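Local coordinates for lactate dehydrogenase, adjacent gene encodes predicted malate dehydrogenase (Cryptosporidium parvum, PDB 4ND2), which probably catalyses the NAD-dependent interconversion of (S)-lactate and pyruvate, as a tetrameric member of the lactate/malate dehydrogenase superfamily, at residues I100-A105 with Q132-L137; D179-A184 with C214-A219; V255-F260 with T276-N281. All coordinates share one frame; numbering follows the deposited sequence.

Contact 1. Residues I100-A105 with Q132-L137. With A3D (3-acetylpyridine adenine dinucleotide), chain C.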
# COMPACT_ATOMS: atom_id res chain seq x y z
N ILE A 100 -24.58 -18.81 -21.32
CA ILE A 100 -23.20 -18.89 -20.84
C ILE A 100 -23.19 -19.26 -19.36
O ILE A 100 -22.45 -20.16 -18.95
CB ILE A 100 -22.43 -17.57 -21.07
CG1 ILE A 100 -22.14 -17.39 -22.56
CG2 ILE A 100 -21.12 -17.57 -20.28
CD1 ILE A 100 -21.61 -16.03 -22.92
N LEU A 101 -24.01 -18.58 -18.57
CA LEU A 101 -24.04 -18.81 -17.12
C LEU A 101 -24.52 -20.21 -16.73
O LEU A 101 -24.13 -20.72 -15.68
CB LEU A 101 -24.87 -17.73 -16.41
CG LEU A 101 -24.08 -16.51 -15.92
CD1 LEU A 101 -23.21 -15.90 -17.01
CD2 LEU A 101 -25.03 -15.46 -15.36
N ASP A 102 -25.34 -20.84 -17.57
CA ASP A 102 -25.71 -22.25 -17.38
C ASP A 102 -24.45 -23.11 -17.34
O ASP A 102 -24.30 -23.96 -16.47
CB ASP A 102 -26.62 -22.76 -18.50
CG ASP A 102 -27.98 -22.10 -18.50
OD1 ASP A 102 -28.60 -22.03 -19.59
OD2 ASP A 102 -28.44 -21.64 -17.44
N SER A 103 -23.56 -22.89 -18.31
CA SER A 103 -22.31 -23.63 -18.40
C SER A 103 -21.37 -23.30 -17.23
O SER A 103 -20.79 -24.20 -16.62
CB SER A 103 -21.61 -23.34 -19.73
OG SER A 103 -20.42 -24.10 -19.86
N VAL A 104 -21.25 -22.01 -16.90
CA VAL A 104 -20.41 -21.59 -15.78
C VAL A 104 -20.89 -22.22 -14.47
O VAL A 104 -20.09 -22.65 -13.64
CB VAL A 104 -20.35 -20.05 -15.63
CG1 VAL A 104 -19.53 -19.65 -14.41
CG2 VAL A 104 -19.77 -19.41 -16.88
N ALA A 105 -22.21 -22.27 -14.29
CA ALA A 105 -22.81 -22.85 -13.09
C ALA A 105 -22.44 -24.32 -12.91
O ALA A 105 -22.23 -24.77 -11.79
CB ALA A 105 -24.32 -22.70 -13.14
N GLN A 132 -27.81 -18.15 -9.54
CA GLN A 132 -28.15 -18.75 -8.26
C GLN A 132 -29.13 -19.91 -8.44
O GLN A 132 -28.98 -20.97 -7.83
CB GLN A 132 -28.73 -17.70 -7.30
CG GLN A 132 -28.88 -18.18 -5.86
CD GLN A 132 -30.11 -19.04 -5.62
OE1 GLN A 132 -31.15 -18.83 -6.24
NE2 GLN A 132 -29.99 -20.01 -4.73
N LYS A 133 -30.13 -19.71 -9.30
CA LYS A 133 -31.14 -20.73 -9.56
C LYS A 133 -30.53 -21.99 -10.17
O LYS A 133 -30.77 -23.09 -9.67
CB LYS A 133 -32.24 -20.18 -10.48
CG LYS A 133 -33.47 -21.07 -10.57
CD LYS A 133 -34.53 -20.50 -11.50
CE LYS A 133 -35.74 -21.41 -11.59
NZ LYS A 133 -36.75 -20.93 -12.57
N VAL A 134 -29.74 -21.83 -11.23
CA VAL A 134 -29.18 -22.98 -11.95
C VAL A 134 -28.01 -23.65 -11.21
O VAL A 134 -27.84 -24.86 -11.31
CB VAL A 134 -28.78 -22.64 -13.41
CG1 VAL A 134 -29.98 -22.07 -14.16
CG2 VAL A 134 -27.61 -21.67 -13.46
N SER A 135 -27.22 -22.86 -10.49
CA SER A 135 -26.09 -23.40 -9.73
C SER A 135 -26.53 -24.11 -8.44
O SER A 135 -25.94 -25.10 -8.04
CB SER A 135 -25.08 -22.30 -9.38
OG SER A 135 -25.59 -21.42 -8.38
N GLY A 136 -27.57 -23.57 -7.80
CA GLY A 136 -28.06 -24.10 -6.53
C GLY A 136 -27.22 -23.67 -5.33
O GLY A 136 -27.42 -24.19 -4.23
N LEU A 137 -26.30 -22.73 -5.53
CA LEU A 137 -25.48 -22.22 -4.43
C LEU A 137 -26.34 -21.38 -3.48
O LEU A 137 -27.34 -20.80 -3.91
CB LEU A 137 -24.31 -21.39 -4.95
CG LEU A 137 -22.99 -22.13 -5.16
CD1 LEU A 137 -23.17 -23.33 -6.08
CD2 LEU A 137 -21.93 -21.18 -5.71
PA A3D C . -15.25 -8.85 -23.25
O1A A3D C . -14.00 -8.01 -23.29
O2A A3D C . -15.99 -9.15 -24.53
O5B A3D C . -14.91 -10.24 -22.53
C5B A3D C . -15.82 -11.33 -22.49
C4B A3D C . -15.00 -12.60 -22.40
O4B A3D C . -15.86 -13.71 -22.09
C3B A3D C . -14.29 -12.93 -23.71
O3B A3D C . -12.88 -13.02 -23.52
C2B A3D C . -14.88 -14.27 -24.14
O2B A3D C . -13.93 -15.14 -24.77
C1B A3D C . -15.37 -14.84 -22.82
N9A A3D C . -16.41 -15.88 -22.98
C8A A3D C . -17.39 -15.94 -23.90
N7A A3D C . -18.14 -17.06 -23.71
C5A A3D C . -17.62 -17.72 -22.67
C6A A3D C . -17.92 -18.97 -21.94
N6A A3D C . -18.96 -19.76 -22.31
N1A A3D C . -17.13 -19.29 -20.89
C2A A3D C . -16.09 -18.52 -20.50
N3A A3D C . -15.77 -17.37 -21.12
C4A A3D C . -16.48 -16.94 -22.18
O3 A3D C . -16.34 -8.21 -22.24
PN A3D C . -15.99 -7.29 -20.95
O1N A3D C . -15.73 -5.88 -21.42
O2N A3D C . -14.96 -7.98 -20.09
O5D A3D C . -17.39 -7.33 -20.17
C5D A3D C . -17.83 -8.57 -19.62
C4D A3D C . -19.27 -8.48 -19.13
O4D A3D C . -19.35 -7.57 -18.02
C3D A3D C . -20.25 -7.96 -20.18
O3D A3D C . -21.45 -8.74 -20.14
C2D A3D C . -20.56 -6.55 -19.75
O2D A3D C . -21.86 -6.10 -20.14
C1D A3D C . -20.45 -6.68 -18.24
N1N A3D C . -20.24 -5.41 -17.55
C2N A3D C . -21.00 -5.14 -16.48
C3N A3D C . -20.85 -3.95 -15.78
C7N A3D C . -21.70 -3.66 -14.57
O7N A3D C . -21.58 -2.57 -14.04
C8N A3D C . -22.65 -4.68 -14.04
C4N A3D C . -19.90 -3.03 -16.20
C5N A3D C . -19.13 -3.33 -17.31
C6N A3D C . -19.32 -4.53 -17.98
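Val134 of helix 124-135 pushes its two methyls against Ala105 and Asp102 of helix 94-111, joining two neighbouring helices of the Rossmann-type NAD-binding domain. The two branches of the valine divide the work. A chi1 of -57° sets CG1 anti to the carbonyl carbon and leaves CG2 between the backbone N and that carbon; CG2 presses on Ala105 CB at 3.5 Å, a little tighter than ordinary van der Waals contact. CG1 meets the OD2 end of the Asp102 carboxylate at 3.6 Å, the two side chains crossing at about a right angle. Although the Asp102 side chain sets out away from helix 124-135, its carboxylate turns back so that OD2 reaches the valine methyls. Its polar needs are met elsewhere: OD1 forms a salt bridge with Arg99 and OD2 a hydrogen bond with His130, so the methyl of Val134 merely lines one side of a group already held in place. Ala105 makes the closest backbone approach, its CA 4.7 Å from that of Ser135; its CB points toward the partner helix and also meets Ser135 CB at 3.9 Å. Phe131 packs on Ala105 and Val104 from the same helix as Val134. On another side of helix 94-111, Ile100 reaches the adenine of the bound cofactor analogue, with CG2 3.7 Å from N6A. Helix 124-135 ends at Ser135, and Gly136, with positive phi, is the first residue to leave it. Just there Ser135 OG bonds back to Phe131 O and makes an ST turn by accepting from Leu137 N at 3.2 Å, the N-H...O angle being 171°.

Contact 2. Residues D179-A184 with C214-A219; sequences DGMVPA and CHTRIA. Unlike the reference sequence in segment 179-184: Ala184 (reference Val).
The guanidinium of Arg217 meets the carbonyl oxygen of Asp179 at its edge, with that oxygen only 5° out of the guanidinium plane; Met181 O and Gly180 CA lie obliquely to the same group. The grip is side-on and both nitrogens converge on one atom: NE and NH2 each donate to Asp179 O, at 2.7 Å apiece. Neither bond is straight, the N-H...O angle from NE being 143°, as expected when two donors share a single acceptor. A bend at chi3 (80°) turns the end of the arginine toward 179-181 from its place on helix 206-227. Before that bend its CG rests 3.7 Å from Met181 CG, the two side chains running alongside in opposite senses. Farther along Met181, SD lies 4.0 Å from Thr216 O. Pro183 CG meets Thr216 CG2, also at 4.0 Å, while Thr216 OG1 turns to Ile212 O in its own helix. The Asp179 carboxylate reaches Arg217 O through a water, which donates to OD1 and to that carbonyl. The contact thus fastens the segment following His177, the predicted proton acceptor, to helix 206-227 and backs the substrate pocket, Met181 lying by His177 and pyruvate-binding Arg90. Since the guanidinium bonds the Asp179 carbonyl and not its carboxylate, this is a charged hydrogen-bond grip on the backbone rather than a salt bridge, with Asp179 OD1, 6.3 Å from Arg217 NE, probably adding a weak attraction.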
# COMPACT_ATOMS: atom_id res chain seq x y z
N ASP A 179 -31.67 1.61 -16.23
CA ASP A 179 -32.23 2.96 -16.27
C ASP A 179 -33.05 3.30 -15.02
O ASP A 179 -33.11 4.46 -14.62
CB ASP A 179 -33.11 3.16 -17.52
CG ASP A 179 -32.29 3.30 -18.80
OD1 ASP A 179 -31.05 3.43 -18.72
OD2 ASP A 179 -32.90 3.28 -19.89
N GLY A 180 -33.65 2.29 -14.41
CA GLY A 180 -34.44 2.47 -13.19
C GLY A 180 -33.66 2.54 -11.89
O GLY A 180 -34.27 2.64 -10.82
N MET A 181 -32.33 2.49 -11.95
CA MET A 181 -31.51 2.58 -10.74
C MET A 181 -31.86 3.85 -9.96
O MET A 181 -32.22 4.86 -10.56
CB MET A 181 -30.01 2.53 -11.06
CG MET A 181 -29.44 3.79 -11.71
SD MET A 181 -27.65 3.70 -11.98
CE MET A 181 -27.56 2.46 -13.28
N VAL A 182 -31.74 3.78 -8.64
CA VAL A 182 -32.16 4.87 -7.77
C VAL A 182 -30.99 5.43 -6.96
O VAL A 182 -30.64 4.88 -5.91
CB VAL A 182 -33.28 4.41 -6.80
CG1 VAL A 182 -33.75 5.57 -5.93
CG2 VAL A 182 -34.44 3.82 -7.58
N PRO A 183 -30.36 6.52 -7.45
CA PRO A 183 -29.41 7.24 -6.60
C PRO A 183 -30.17 7.99 -5.50
O PRO A 183 -30.89 8.94 -5.79
CB PRO A 183 -28.73 8.21 -7.58
CG PRO A 183 -29.02 7.68 -8.94
CD PRO A 183 -30.37 7.04 -8.82
N ALA A 184 -30.02 7.53 -4.27
CA ALA A 184 -30.81 8.04 -3.15
C ALA A 184 -30.25 9.36 -2.62
O ALA A 184 -29.42 9.38 -1.72
CB ALA A 184 -30.86 7.00 -2.03
N CYS A 214 -29.15 12.07 -13.00
CA CYS A 214 -29.25 11.69 -14.41
C CYS A 214 -27.91 11.17 -14.94
O CYS A 214 -27.86 10.15 -15.62
CB CYS A 214 -29.71 12.88 -15.25
SG CYS A 214 -29.80 12.57 -17.02
N HIS A 215 -26.83 11.89 -14.61
CA HIS A 215 -25.48 11.53 -15.03
C HIS A 215 -25.09 10.14 -14.53
O HIS A 215 -24.51 9.34 -15.27
CB HIS A 215 -24.49 12.59 -14.53
CG HIS A 215 -23.14 12.53 -15.18
ND1 HIS A 215 -22.08 13.28 -14.74
CD2 HIS A 215 -22.68 11.80 -16.23
CE1 HIS A 215 -21.02 13.03 -15.50
NE2 HIS A 215 -21.36 12.14 -16.41
N THR A 216 -25.43 9.86 -13.27
CA THR A 216 -25.22 8.54 -12.68
C THR A 216 -25.95 7.45 -13.47
O THR A 216 -25.37 6.40 -13.77
CB THR A 216 -25.69 8.51 -11.21
OG1 THR A 216 -24.99 9.51 -10.47
CG2 THR A 216 -25.43 7.15 -10.57
N ARG A 217 -27.20 7.72 -13.82
CA ARG A 217 -28.02 6.74 -14.53
C ARG A 217 -27.51 6.43 -15.94
O ARG A 217 -27.57 5.28 -16.37
CB ARG A 217 -29.49 7.19 -14.58
CG ARG A 217 -30.17 7.14 -13.21
CD ARG A 217 -31.52 7.85 -13.21
NE ARG A 217 -32.58 7.02 -13.77
CZ ARG A 217 -33.85 7.42 -13.91
NH1 ARG A 217 -34.22 8.64 -13.53
NH2 ARG A 217 -34.75 6.59 -14.43
N ILE A 218 -27.01 7.44 -16.64
CA ILE A 218 -26.55 7.27 -18.03
C ILE A 218 -25.03 7.12 -18.17
O ILE A 218 -24.52 7.05 -19.29
CB ILE A 218 -27.04 8.43 -18.94
CG1 ILE A 218 -26.46 9.79 -18.50
CG2 ILE A 218 -28.56 8.47 -18.96
CD1 ILE A 218 -25.15 10.18 -19.15
N ALA A 219 -24.32 7.04 -17.05
CA ALA A 219 -22.85 7.00 -17.05
C ALA A 219 -22.27 5.90 -17.94
O ALA A 219 -21.24 6.11 -18.58
CB ALA A 219 -22.33 6.86 -15.63
O HOH W 1 -28.65 2.91 -17.17

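Contact 3. Residues V255-F260 with T276-N281; sequences VPCSAF and TIIGKN
Val255 O is gripped twice by a single residue, Thr276, through its hydroxyl and its backbone N. The hydroxyl donates from OG1 at 2.7 Å, lying in the carbonyl plane on a lone pair, while Thr276 N donates at 2.9 Å. A third bond, Val255 N to Thr276 O at 2.7 Å, completes the antiparallel hydrogen-bonded pair of the beta hairpin formed by strands 253-261 and 270-279. Placing OG1 between the backbone N and the carbonyl carbon (chi1 70°) brings the hydroxyl to Val255 O and turns the CG2 methyl to the other side chains of strand 253-261: it sits 3.7 Å from Cys257 SG and equally close to Ala259 CB. From this pair the two segments run apart, at 97° to each other, strand 253-261 continuing its ladder with Val274 and Met272; between the segments themselves side chains make the remaining contacts. Ile278 stretches its extended chain (chi2 -178°) across Val255, and CD1 ends 3.7 Å from Val255 CB and 4.2 Å from Cys257 SG. Met243 of helix 234-248 packs on Val255 and Cys257 and Ala246 on Ile278, burying this side of the sheet. At the far side Ile277 touches Val164 of a third subunit, and past the hairpin Lys280 meets Ile2 of the second. Absorbing the threonine hydroxyl into the strand bond lets a polar group sit among apolar side chains with its donor satisfied.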
# COMPACT_ATOMS: atom_id res chain seq x y z
N VAL A 255 -21.38 -2.86 1.46
CA VAL A 255 -21.20 -2.98 0.03
C VAL A 255 -22.55 -2.92 -0.69
O VAL A 255 -23.36 -3.84 -0.55
CB VAL A 255 -20.49 -4.30 -0.32
CG1 VAL A 255 -20.29 -4.43 -1.83
CG2 VAL A 255 -19.16 -4.40 0.40
N PRO A 256 -22.80 -1.84 -1.45
CA PRO A 256 -23.98 -1.88 -2.32
C PRO A 256 -23.74 -2.89 -3.44
O PRO A 256 -22.78 -2.75 -4.19
CB PRO A 256 -24.07 -0.45 -2.87
CG PRO A 256 -23.07 0.36 -2.12
CD PRO A 256 -22.05 -0.59 -1.59
N CYS A 257 -24.59 -3.90 -3.52
CA CYS A 257 -24.47 -4.93 -4.55
C CYS A 257 -25.82 -5.61 -4.78
O CYS A 257 -26.76 -5.43 -3.99
CB CYS A 257 -23.39 -5.95 -4.18
SG CYS A 257 -23.80 -7.05 -2.80
N SER A 258 -25.91 -6.38 -5.86
CA SER A 258 -27.13 -7.11 -6.17
C SER A 258 -27.17 -8.36 -5.30
O SER A 258 -26.40 -9.29 -5.51
CB SER A 258 -27.20 -7.46 -7.66
OG SER A 258 -28.47 -8.00 -7.99
N ALA A 259 -28.04 -8.34 -4.29
CA ALA A 259 -28.15 -9.43 -3.32
C ALA A 259 -29.60 -9.86 -3.14
O ALA A 259 -30.52 -9.11 -3.48
CB ALA A 259 -27.55 -9.00 -1.99
N PHE A 260 -29.79 -11.05 -2.59
CA PHE A 260 -31.12 -11.61 -2.39
C PHE A 260 -31.79 -10.94 -1.18
O PHE A 260 -31.44 -11.22 -0.03
CB PHE A 260 -31.05 -13.13 -2.21
CG PHE A 260 -32.39 -13.81 -2.30
CD1 PHE A 260 -32.96 -14.41 -1.19
CD2 PHE A 260 -33.08 -13.86 -3.51
CE1 PHE A 260 -34.20 -15.04 -1.27
CE2 PHE A 260 -34.31 -14.48 -3.60
CZ PHE A 260 -34.87 -15.08 -2.48
N THR A 276 -25.40 -4.01 1.49
CA THR A 276 -25.16 -5.25 2.23
C THR A 276 -23.97 -5.10 3.16
O THR A 276 -23.20 -4.15 3.04
CB THR A 276 -24.83 -6.42 1.28
OG1 THR A 276 -23.54 -6.22 0.70
CG2 THR A 276 -25.87 -6.54 0.17
N ILE A 277 -23.85 -6.04 4.10
CA ILE A 277 -22.62 -6.24 4.85
C ILE A 277 -21.99 -7.52 4.31
O ILE A 277 -22.62 -8.57 4.33
CB ILE A 277 -22.89 -6.41 6.36
CG1 ILE A 277 -23.66 -5.20 6.92
CG2 ILE A 277 -21.59 -6.61 7.12
CD1 ILE A 277 -22.97 -3.87 6.73
N ILE A 278 -20.75 -7.42 3.83
CA ILE A 278 -20.03 -8.59 3.31
C ILE A 278 -18.87 -8.97 4.22
O ILE A 278 -18.06 -8.12 4.61
CB ILE A 278 -19.52 -8.35 1.87
CG1 ILE A 278 -20.71 -8.16 0.92
CG2 ILE A 278 -18.66 -9.53 1.40
CD1 ILE A 278 -20.35 -7.96 -0.53
N GLY A 279 -18.80 -10.26 4.54
CA GLY A 279 -17.70 -10.83 5.33
C GLY A 279 -17.39 -12.24 4.88
O GLY A 279 -17.75 -12.64 3.77
N LYS A 280 -16.75 -13.01 5.76
CA LYS A 280 -16.31 -14.38 5.44
C LYS A 280 -17.46 -15.35 5.13
O LYS A 280 -17.22 -16.39 4.52
CB LYS A 280 -15.45 -14.94 6.58
CG LYS A 280 -16.21 -15.18 7.88
CD LYS A 280 -15.28 -15.54 9.02
CE LYS A 280 -16.04 -15.58 10.34
NZ LYS A 280 -15.21 -16.16 11.43
N ASN A 281 -18.68 -15.03 5.56
CA ASN A 281 -19.87 -15.83 5.23
C ASN A 281 -20.65 -15.28 4.03
O ASN A 281 -21.81 -15.65 3.82
CB ASN A 281 -20.79 -15.95 6.45
CG ASN A 281 -20.17 -16.74 7.59
OD1 ASN A 281 -19.51 -17.75 7.37
ND2 ASN A 281 -20.40 -16.29 8.82

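Contact 1 belongs to the NAD-binding domain, contacts 2 and 3 to the C-terminal domain, and no two of them touch; contacts 1 and 3 come nearest, with atoms about 6 Å apart. All the touching residues of contact 3 are buried, and it ties two strands of one hairpin by backbone and hydroxyl bonds. Contact 1, also largely buried, joins two helices with no hydrogen bond across it, by methyl packing. Contact 2 is only partly buried and pairs a loop and short strand with a helix, combining an arginine-to-carbonyl grip and a water bridge with apolar packing. Segment 100-105 of contact 1 also reaches the adenine of the cofactor analogue, while contact 2 follows the predicted catalytic histidine.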